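Local coordinates for lovastatin nonaketide synthase, polyketide synthase component (PDB 7CPX), which builds, with its partner LovC, the nonaketide dihydromonacolin L for lovastatin by condensing malonyl units and modifying the growing chain on a carrier domain, at residues H505-S510 with R916-S922; E491-F495 with K923-A927; L471-L475 with F887-A892. The protein carries 2 engineered substitutions. All blocks are in the same frame, centred on the assembly; numbering follows the deposited sequence.

Interaction 1. Residues H505-S510 with R916-S922; sequences HDLTWS and RPCMSVS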
loop_
_atom_site.group_PDB
_atom_site.type_symbol
_atom_site.label_atom_id
_atom_site.label_comp_id
_atom_site.label_asym_id
_atom_site.label_seq_id
_atom_site.Cartn_x
_atom_site.Cartn_y
_atom_site.Cartn_z
ATOM N N HIS A 505 -30.396 59.336 -6.329
ATOM C CA HIS A 505 -30.712 59.270 -7.751
ATOM C C HIS A 505 -29.676 58.442 -8.499
ATOM O O HIS A 505 -30.023 57.532 -9.262
ATOM C CB HIS A 505 -30.789 60.681 -8.337
ATOM C CG HIS A 505 -32.051 61.410 -7.995
ATOM N ND1 HIS A 505 -32.070 62.746 -7.658
ATOM C CD2 HIS A 505 -33.337 60.991 -7.949
ATOM C CE1 HIS A 505 -33.314 63.118 -7.413
ATOM N NE2 HIS A 505 -34.102 62.072 -7.582
ATOM N N ASP A 506 -28.394 58.745 -8.287
ATOM C CA ASP A 506 -27.338 58.002 -8.964
ATOM C C ASP A 506 -27.350 56.537 -8.553
ATOM O O ASP A 506 -27.154 55.648 -9.388
ATOM C CB ASP A 506 -25.979 58.633 -8.660
ATOM C CG ASP A 506 -25.895 60.079 -9.103
ATOM O OD1 ASP A 506 -26.640 60.916 -8.552
ATOM O OD2 ASP A 506 -25.080 60.382 -10.000
ATOM N N LEU A 507 -27.576 56.266 -7.267
ATOM C CA LEU A 507 -27.603 54.888 -6.788
ATOM C C LEU A 507 -28.692 54.087 -7.492
ATOM O O LEU A 507 -28.439 52.997 -8.025
ATOM C CB LEU A 507 -27.811 54.880 -5.273
ATOM C CG LEU A 507 -27.432 53.620 -4.495
ATOM C CD1 LEU A 507 -27.492 53.896 -3.004
ATOM C CD2 LEU A 507 -28.341 52.463 -4.851
ATOM N N THR A 508 -29.916 54.618 -7.511
ATOM C CA THR A 508 -31.020 53.900 -8.138
ATOM C C THR A 508 -30.816 53.776 -9.642
ATOM O O THR A 508 -31.133 52.736 -10.233
ATOM C CB THR A 508 -32.342 54.600 -7.832
ATOM O OG1 THR A 508 -32.284 55.960 -8.280
ATOM C CG2 THR A 508 -32.620 54.570 -6.337
ATOM N N TRP A 509 -30.290 54.821 -10.283
ATOM C CA TRP A 509 -30.050 54.746 -11.719
ATOM C C TRP A 509 -29.000 53.693 -12.045
ATOM O O TRP A 509 -29.117 52.988 -13.051
ATOM C CB TRP A 509 -29.621 56.109 -12.253
ATOM C CG TRP A 509 -29.225 56.077 -13.693
ATOM C CD1 TRP A 509 -30.053 56.153 -14.772
ATOM C CD2 TRP A 509 -27.897 55.957 -14.213
ATOM N NE1 TRP A 509 -29.324 56.089 -15.933
ATOM C CE2 TRP A 509 -27.997 55.968 -15.618
ATOM C CE3 TRP A 509 -26.633 55.841 -13.629
ATOM C CZ2 TRP A 509 -26.883 55.869 -16.446
ATOM C CZ3 TRP A 509 -25.528 55.743 -14.453
ATOM C CH2 TRP A 509 -25.660 55.757 -15.845
ATOM N N SER A 510 -27.959 53.585 -11.221
ATOM C CA SER A 510 -26.970 52.533 -11.424
ATOM C C SER A 510 -27.590 51.158 -11.216
ATOM O O SER A 510 -27.308 50.223 -11.976
ATOM C CB SER A 510 -25.787 52.738 -10.480
ATOM O OG SER A 510 -26.215 52.786 -9.131
ATOM N N ARG A 916 -27.186 67.482 -13.133
ATOM C CA ARG A 916 -26.559 66.382 -12.413
ATOM C C ARG A 916 -26.981 65.058 -13.038
ATOM O O ARG A 916 -27.769 64.310 -12.446
ATOM C CB ARG A 916 -26.924 66.427 -10.924
ATOM C CG ARG A 916 -26.445 65.227 -10.100
ATOM C CD ARG A 916 -25.012 64.818 -10.423
ATOM N NE ARG A 916 -24.594 63.649 -9.656
ATOM C CZ ARG A 916 -23.989 63.697 -8.475
ATOM N NH1 ARG A 916 -23.712 64.847 -7.883
ATOM N NH2 ARG A 916 -23.655 62.558 -7.874
ATOM N N PRO A 917 -26.506 64.745 -14.242
ATOM C CA PRO A 917 -26.794 63.427 -14.818
ATOM C C PRO A 917 -26.261 62.321 -13.923
ATOM O O PRO A 917 -25.194 62.445 -13.316
ATOM C CB PRO A 917 -26.079 63.462 -16.174
ATOM C CG PRO A 917 -25.062 64.548 -16.051
ATOM C CD PRO A 917 -25.656 65.560 -15.125
ATOM N N CYS A 918 -27.018 61.231 -13.844
ATOM C CA CYS A 918 -26.692 60.167 -12.906
ATOM C C CYS A 918 -25.343 59.545 -13.234
ATOM O O CYS A 918 -25.017 59.293 -14.399
ATOM C CB CYS A 918 -27.784 59.100 -12.925
ATOM S SG CYS A 918 -29.391 59.716 -12.390
ATOM N N MET A 919 -24.557 59.297 -12.192
ATOM C CA MET A 919 -23.254 58.667 -12.325
ATOM C C MET A 919 -23.364 57.177 -12.038
ATOM O O MET A 919 -24.134 56.746 -11.175
ATOM C CB MET A 919 -22.248 59.305 -11.367
ATOM C CG MET A 919 -22.138 60.816 -11.490
ATOM S SD MET A 919 -21.551 61.355 -13.108
ATOM C CE MET A 919 -19.895 60.672 -13.110
ATOM N N SER A 920 -22.583 56.389 -12.771
ATOM C CA SER A 920 -22.558 54.940 -12.584
ATOM C C SER A 920 -21.774 54.652 -11.312
ATOM O O SER A 920 -20.556 54.467 -11.327
ATOM C CB SER A 920 -21.947 54.247 -13.794
ATOM O OG SER A 920 -21.964 52.839 -13.636
ATOM N N VAL A 921 -22.489 54.616 -10.191
ATOM C CA VAL A 921 -21.882 54.414 -8.881
ATOM C C VAL A 921 -21.747 52.923 -8.601
ATOM O O VAL A 921 -21.454 52.516 -7.471
ATOM C CB VAL A 921 -22.700 55.115 -7.780
ATOM C CG1 VAL A 921 -24.070 54.471 -7.637
ATOM C CG2 VAL A 921 -21.952 55.088 -6.460
ATOM N N SER A 922 -21.966 52.096 -9.627
ATOM C CA SER A 922 -21.850 50.653 -9.459
ATOM C C SER A 922 -20.512 50.251 -8.853
ATOM O O SER A 922 -20.413 49.176 -8.250
ATOM C CB SER A 922 -22.039 49.957 -10.806
ATOM O OG SER A 922 -21.074 50.395 -11.746
#

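Interaction 2. Residues E491-F495 with K923-A927; sequences EMLQF and KLLPA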
loop_
_atom_site.group_PDB
_atom_site.type_symbol
_atom_site.label_atom_id
_atom_site.label_comp_id
_atom_site.label_asym_id
_atom_site.label_seq_id
_atom_site.Cartn_x
_atom_site.Cartn_y
_atom_site.Cartn_z
ATOM N N GLU A 491 -27.201 43.771 2.449
ATOM C CA GLU A 491 -25.949 44.449 2.138
ATOM C C GLU A 491 -26.200 45.869 1.652
ATOM O O GLU A 491 -25.433 46.780 1.970
ATOM C CB GLU A 491 -25.167 43.658 1.091
ATOM C CG GLU A 491 -23.866 43.060 1.604
ATOM C CD GLU A 491 -22.820 44.112 1.928
ATOM O OE1 GLU A 491 -23.199 45.249 2.278
ATOM O OE2 GLU A 491 -21.614 43.800 1.826
ATOM N N MET A 492 -27.265 46.076 0.877
ATOM C CA MET A 492 -27.582 47.416 0.401
ATOM C C MET A 492 -28.031 48.311 1.546
ATOM O O MET A 492 -27.712 49.503 1.569
ATOM C CB MET A 492 -28.661 47.345 -0.678
ATOM C CG MET A 492 -29.009 48.688 -1.299
ATOM S SD MET A 492 -27.593 49.513 -2.051
ATOM C CE MET A 492 -27.134 48.323 -3.307
ATOM N N LEU A 493 -28.777 47.758 2.503
ATOM C CA LEU A 493 -29.139 48.529 3.687
ATOM C C LEU A 493 -27.895 48.944 4.460
ATOM O O LEU A 493 -27.755 50.104 4.871
ATOM C CB LEU A 493 -30.077 47.707 4.572
ATOM C CG LEU A 493 -30.502 48.343 5.896
ATOM C CD1 LEU A 493 -31.324 49.597 5.654
ATOM C CD2 LEU A 493 -31.278 47.340 6.727
ATOM N N GLN A 494 -26.967 48.004 4.657
ATOM C CA GLN A 494 -25.726 48.333 5.351
ATOM C C GLN A 494 -24.912 49.361 4.575
ATOM O O GLN A 494 -24.291 50.243 5.174
ATOM C CB GLN A 494 -24.898 47.069 5.580
ATOM C CG GLN A 494 -25.573 46.043 6.473
ATOM C CD GLN A 494 -24.750 44.780 6.634
ATOM O OE1 GLN A 494 -23.537 44.838 6.832
ATOM N NE2 GLN A 494 -25.408 43.630 6.542
ATOM N N PHE A 495 -24.899 49.254 3.247
ATOM C CA PHE A 495 -24.175 50.204 2.409
ATOM C C PHE A 495 -24.778 51.599 2.509
ATOM O O PHE A 495 -24.050 52.594 2.604
ATOM C CB PHE A 495 -24.183 49.698 0.967
ATOM C CG PHE A 495 -23.810 50.731 -0.053
ATOM C CD1 PHE A 495 -22.485 51.009 -0.325
ATOM C CD2 PHE A 495 -24.790 51.405 -0.759
ATOM C CE1 PHE A 495 -22.143 51.952 -1.271
ATOM C CE2 PHE A 495 -24.455 52.348 -1.705
ATOM C CZ PHE A 495 -23.130 52.621 -1.965
ATOM N N LYS A 923 -19.482 51.085 -9.001
ATOM C CA LYS A 923 -18.200 50.799 -8.367
ATOM C C LYS A 923 -18.364 50.636 -6.862
ATOM O O LYS A 923 -17.872 49.667 -6.272
ATOM C CB LYS A 923 -17.208 51.921 -8.670
ATOM C CG LYS A 923 -16.876 52.087 -10.138
ATOM C CD LYS A 923 -16.002 50.957 -10.638
ATOM C CE LYS A 923 -15.480 51.242 -12.029
ATOM N NZ LYS A 923 -16.580 51.396 -13.020
ATOM N N LEU A 924 -19.058 51.575 -6.226
ATOM C CA LEU A 924 -19.216 51.577 -4.780
ATOM C C LEU A 924 -20.331 50.660 -4.299
ATOM O O LEU A 924 -20.390 50.361 -3.102
ATOM C CB LEU A 924 -19.488 53.001 -4.286
ATOM C CG LEU A 924 -18.518 54.068 -4.799
ATOM C CD1 LEU A 924 -18.841 55.421 -4.191
ATOM C CD2 LEU A 924 -17.077 53.677 -4.509
ATOM N N LEU A 925 -21.208 50.208 -5.190
ATOM C CA LEU A 925 -22.290 49.335 -4.773
ATOM C C LEU A 925 -21.730 47.992 -4.304
ATOM O O LEU A 925 -20.705 47.528 -4.809
ATOM C CB LEU A 925 -23.277 49.115 -5.915
ATOM C CG LEU A 925 -23.991 50.361 -6.444
ATOM C CD1 LEU A 925 -24.996 49.982 -7.516
ATOM C CD2 LEU A 925 -24.675 51.117 -5.318
ATOM N N PRO A 926 -22.383 47.353 -3.335
ATOM C CA PRO A 926 -21.863 46.080 -2.824
ATOM C C PRO A 926 -21.816 45.023 -3.915
ATOM O O PRO A 926 -22.682 44.965 -4.790
ATOM C CB PRO A 926 -22.857 45.710 -1.718
ATOM C CG PRO A 926 -24.115 46.405 -2.099
ATOM C CD PRO A 926 -23.687 47.690 -2.741
ATOM N N ALA A 927 -20.790 44.182 -3.852
ATOM C CA ALA A 927 -20.671 43.088 -4.799
ATOM C C ALA A 927 -21.785 42.073 -4.570
ATOM O O ALA A 927 -22.434 42.045 -3.520
ATOM C CB ALA A 927 -19.307 42.413 -4.672
#

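Interaction 3. Residues L471-L475 with F887-A892; sequences LSLPL and FSRALA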
loop_
_atom_site.group_PDB
_atom_site.type_symbol
_atom_site.label_atom_id
_atom_site.label_comp_id
_atom_site.label_asym_id
_atom_site.label_seq_id
_atom_site.Cartn_x
_atom_site.Cartn_y
_atom_site.Cartn_z
ATOM N N LEU A 471 -38.499 63.157 -6.342
ATOM C CA LEU A 471 -38.765 62.083 -7.290
ATOM C C LEU A 471 -37.478 61.334 -7.606
ATOM O O LEU A 471 -36.507 61.925 -8.080
ATOM C CB LEU A 471 -39.382 62.640 -8.575
ATOM C CG LEU A 471 -40.289 61.698 -9.372
ATOM C CD1 LEU A 471 -40.736 62.365 -10.661
ATOM C CD2 LEU A 471 -39.603 60.373 -9.669
ATOM N N SER A 472 -37.475 60.030 -7.339
ATOM C CA SER A 472 -36.314 59.197 -7.606
ATOM C C SER A 472 -36.783 57.836 -8.096
ATOM O O SER A 472 -37.909 57.411 -7.826
ATOM C CB SER A 472 -35.433 59.041 -6.360
ATOM O OG SER A 472 -36.129 58.366 -5.327
ATOM N N LEU A 473 -35.901 57.158 -8.822
ATOM C CA LEU A 473 -36.216 55.832 -9.318
ATOM C C LEU A 473 -36.273 54.834 -8.163
ATOM O O LEU A 473 -35.656 55.047 -7.116
ATOM C CB LEU A 473 -35.175 55.371 -10.333
ATOM C CG LEU A 473 -35.207 55.987 -11.734
ATOM C CD1 LEU A 473 -36.557 55.767 -12.394
ATOM C CD2 LEU A 473 -34.867 57.463 -11.684
ATOM N N PRO A 474 -37.014 53.739 -8.323
ATOM C CA PRO A 474 -37.005 52.700 -7.291
ATOM C C PRO A 474 -35.637 52.049 -7.181
ATOM O O PRO A 474 -34.908 51.917 -8.167
ATOM C CB PRO A 474 -38.066 51.706 -7.776
ATOM C CG PRO A 474 -38.119 51.906 -9.248
ATOM C CD PRO A 474 -37.849 53.363 -9.477
ATOM N N LEU A 475 -35.291 51.642 -5.964
ATOM C CA LEU A 475 -34.030 50.952 -5.707
ATOM C C LEU A 475 -34.243 49.479 -6.028
ATOM O O LEU A 475 -34.896 48.757 -5.276
ATOM C CB LEU A 475 -33.592 51.168 -4.262
ATOM C CG LEU A 475 -32.249 50.574 -3.838
ATOM C CD1 LEU A 475 -31.676 51.349 -2.663
ATOM C CD2 LEU A 475 -32.384 49.103 -3.480
ATOM N N PHE A 887 -45.339 56.878 -7.536
ATOM C CA PHE A 887 -44.784 56.706 -8.874
ATOM C C PHE A 887 -43.593 55.755 -8.860
ATOM O O PHE A 887 -43.432 54.931 -9.773
ATOM C CB PHE A 887 -44.385 58.059 -9.457
ATOM C CG PHE A 887 -43.825 57.974 -10.845
ATOM C CD1 PHE A 887 -44.666 57.869 -11.939
ATOM C CD2 PHE A 887 -42.459 57.992 -11.056
ATOM C CE1 PHE A 887 -44.153 57.787 -13.219
ATOM C CE2 PHE A 887 -41.941 57.912 -12.330
ATOM C CZ PHE A 887 -42.788 57.807 -13.414
ATOM N N SER A 888 -42.744 55.852 -7.835
ATOM C CA SER A 888 -41.614 54.941 -7.730
ATOM C C SER A 888 -42.078 53.508 -7.525
ATOM O O SER A 888 -41.432 52.580 -8.011
ATOM C CB SER A 888 -40.698 55.373 -6.587
ATOM O OG SER A 888 -39.625 54.464 -6.421
ATOM N N ARG A 889 -43.200 53.306 -6.832
ATOM C CA ARG A 889 -43.739 51.961 -6.668
ATOM C C ARG A 889 -44.316 51.443 -7.975
ATOM O O ARG A 889 -44.229 50.245 -8.268
ATOM C CB ARG A 889 -44.802 51.955 -5.570
ATOM C CG ARG A 889 -45.364 50.577 -5.262
ATOM C CD ARG A 889 -46.374 50.621 -4.126
ATOM N NE ARG A 889 -45.805 51.174 -2.901
ATOM C CZ ARG A 889 -45.892 52.446 -2.532
ATOM N NH1 ARG A 889 -46.524 53.343 -3.273
ATOM N NH2 ARG A 889 -45.328 52.830 -1.392
ATOM N N ALA A 890 -44.914 52.326 -8.776
ATOM C CA ALA A 890 -45.362 51.913 -10.101
ATOM C C ALA A 890 -44.181 51.448 -10.947
ATOM O O ALA A 890 -44.226 50.384 -11.579
ATOM C CB ALA A 890 -46.099 53.061 -10.790
ATOM N N LEU A 891 -43.103 52.235 -10.954
ATOM C CA LEU A 891 -41.908 51.834 -11.692
ATOM C C LEU A 891 -41.310 50.559 -11.110
ATOM O O LEU A 891 -40.775 49.722 -11.844
ATOM C CB LEU A 891 -40.875 52.961 -11.680
ATOM C CG LEU A 891 -41.207 54.207 -12.501
ATOM C CD1 LEU A 891 -40.066 55.206 -12.417
ATOM C CD2 LEU A 891 -41.498 53.851 -13.951
ATOM N N ALA A 892 -41.387 50.401 -9.788
ATOM C CA ALA A 892 -40.882 49.199 -9.140
ATOM C C ALA A 892 -41.648 47.967 -9.592
ATOM O O ALA A 892 -41.052 46.918 -9.856
ATOM C CB ALA A 892 -40.979 49.360 -7.624
#

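Interaction 1. Residues H505-S510 with R916-S922
Asp506 meets Met919 and Arg916, and one turn on Trp509 lies against Cys918, where helix 504-513 receives the chain running back from the MAT domain toward the ketosynthase. This is the post-acyltransferase linker lying on the KS-MAT linker domain, as in other polyketide and fatty acid synthases. The Asp506 carboxylate is held by OD2: the backbone Met919 N donates to it from the anti side, 32° out of the carboxylate plane. The Arg916 side chain crosses at about a right angle and brings its guanidinium edge to the same oxygen. Arg916 NE lies 3.3 Å from Asp506 OD2, with Arg916 NH2 slightly farther, both weak bonds of one salt bridge, the two planes 72° apart. OD1 has a weak bond from His503 ND1. The indole of Trp509 swings out trans to its backbone N (chi1 174°). Cys918 CB sits 3.1 Å above one face of the Trp509 ring, off-centre, while the backbone at Ser920 comes to the edge. Farther along, Val921 CG1 packs 3.7 Å from Leu507 CA. The Cys918 sulfur stands obliquely to the indole, SG being 4.4 Å from the centroid of the five-membered ring of Trp509.

Interaction 2. Residues E491-F495 with K923-A927
Pro926 packs its ring against three side chains of helix 482-498, joining the post-acyltransferase linker, to which 923-927 belongs, to the KS-MAT linker domain that contains the helix. Pro926 CD sits over one face of the Phe495 ring, 4.1 Å above the plane and displaced toward the rim, an aliphatic cover on an aromatic surface. The Met492 side chain crosses the proline at about a right angle and sets CE 3.6 Å from Pro926 CD. Met492 gets there by a folded chain: after an extended first torsion it bends at both chi2 (58°) and chi3 (61°), turning CE toward the linker. Glu491 runs past the proline in the opposite direction, its CD 4.0 Å from Pro926 CB. The preceding two residues complete the shell on Phe495. Leu925 CD2 lies 3.8 Å from Phe495 CE2, and the Leu924 carbonyl oxygen lies obliquely near CE1.

One layer out, helix 504-513 backs Leu925 through Leu507, Ser510 and Leu511, while Ile502 and the ring of His499 lie against Phe495. Met492 is wedged against Leu475 and Leu477 of strand 475-479 and Leu536 of helix 529-542. The linker is held by polar bonds at Lys923, whose NZ bonds to the backbone oxygens of Val14, Asn112 and Thr265 in the ketosynthase, and at Pro926, whose O takes Arg515 NH1.

No hydrogen bond crosses between 491-495 and 923-927; those polar bonds go to residues outside the contact. The fit rests mainly on apolar packing, with the Leu924 carbonyl oxygen and the Glu491 carboxylate carbon also in contact.

Interaction 3. Residues L471-L475 with F887-A892
Pro474 lies in the shallow groove that Ser888, Leu891 and Ala892 make on helix 883-898, and its ring can be followed atom by atom. Pro474 CB faces two residues at once. It is 3.4 Å from Ser888 OG, and the methyl of Ala892 brings its CB to 3.7 Å from Pro474 CB. Pro474 CG, the tip of the ring, looks down on the helix backbone, 3.6 Å from Ala892 N, a nitrogen already bonded within the helix to Ser888 O. Pro474 CD packs on Leu891 CB, 3.8 Å away. The serine hydroxyl is carried up to the proline because OG stands trans to the Ser888 backbone N (chi1 177°); Ser888 OG also comes 3.3 Å from Pro474 N, but that nitrogen has no hydrogen to give, so this is packing.

Leucines extend the contact. Leu891 crosses Pro474 at about a right angle and continues past it, its CD1 meeting Leu473 CD1 at 3.6 Å. At the other end Leu471 CD2 touches Phe887 CD2 at 4.0 Å, coming in obliquely to the ring.

All the residues that touch are buried, and the contact joins the KS-MAT linker domain to helix 883-898, which begins within the MAT domain. Leu641 of helix 624-644 reaches both Leu471 and Phe887, while Phe908 of helix 905-911 meets the Phe887 ring with planes about 20° apart and also touches Leu471 and Leu473. On the linker-domain side, Leu473 rests on Thr508 and Leu512 of helix 504-513, and immediately after Pro474 the chain enters strand 475-479, where Leu475 pairs through its backbone with Ile524 at the end of strand 520-524.

The three contacts share one small linker domain between ketosynthase and MAT. Interactions 1 and 2 are consecutive steps of the same post-MAT chain over successive helices, with centres about 13 Å apart; Leu507 joins them, its CD1 3.6 Å from Phe495 CE2. Interaction 3 lies about 14 Å from interaction 1 by centres and packs the loop before strand 475-479 on helix 883-898. A probable hydrogen bond between His505 NE2 and Leu471 O ties these two. Interactions 2 and 3 are about 19 Å apart by centres, bridged by Met492 and Leu475. All lie away from the annotated catalytic residues, consistent with a structural role in joining the domains.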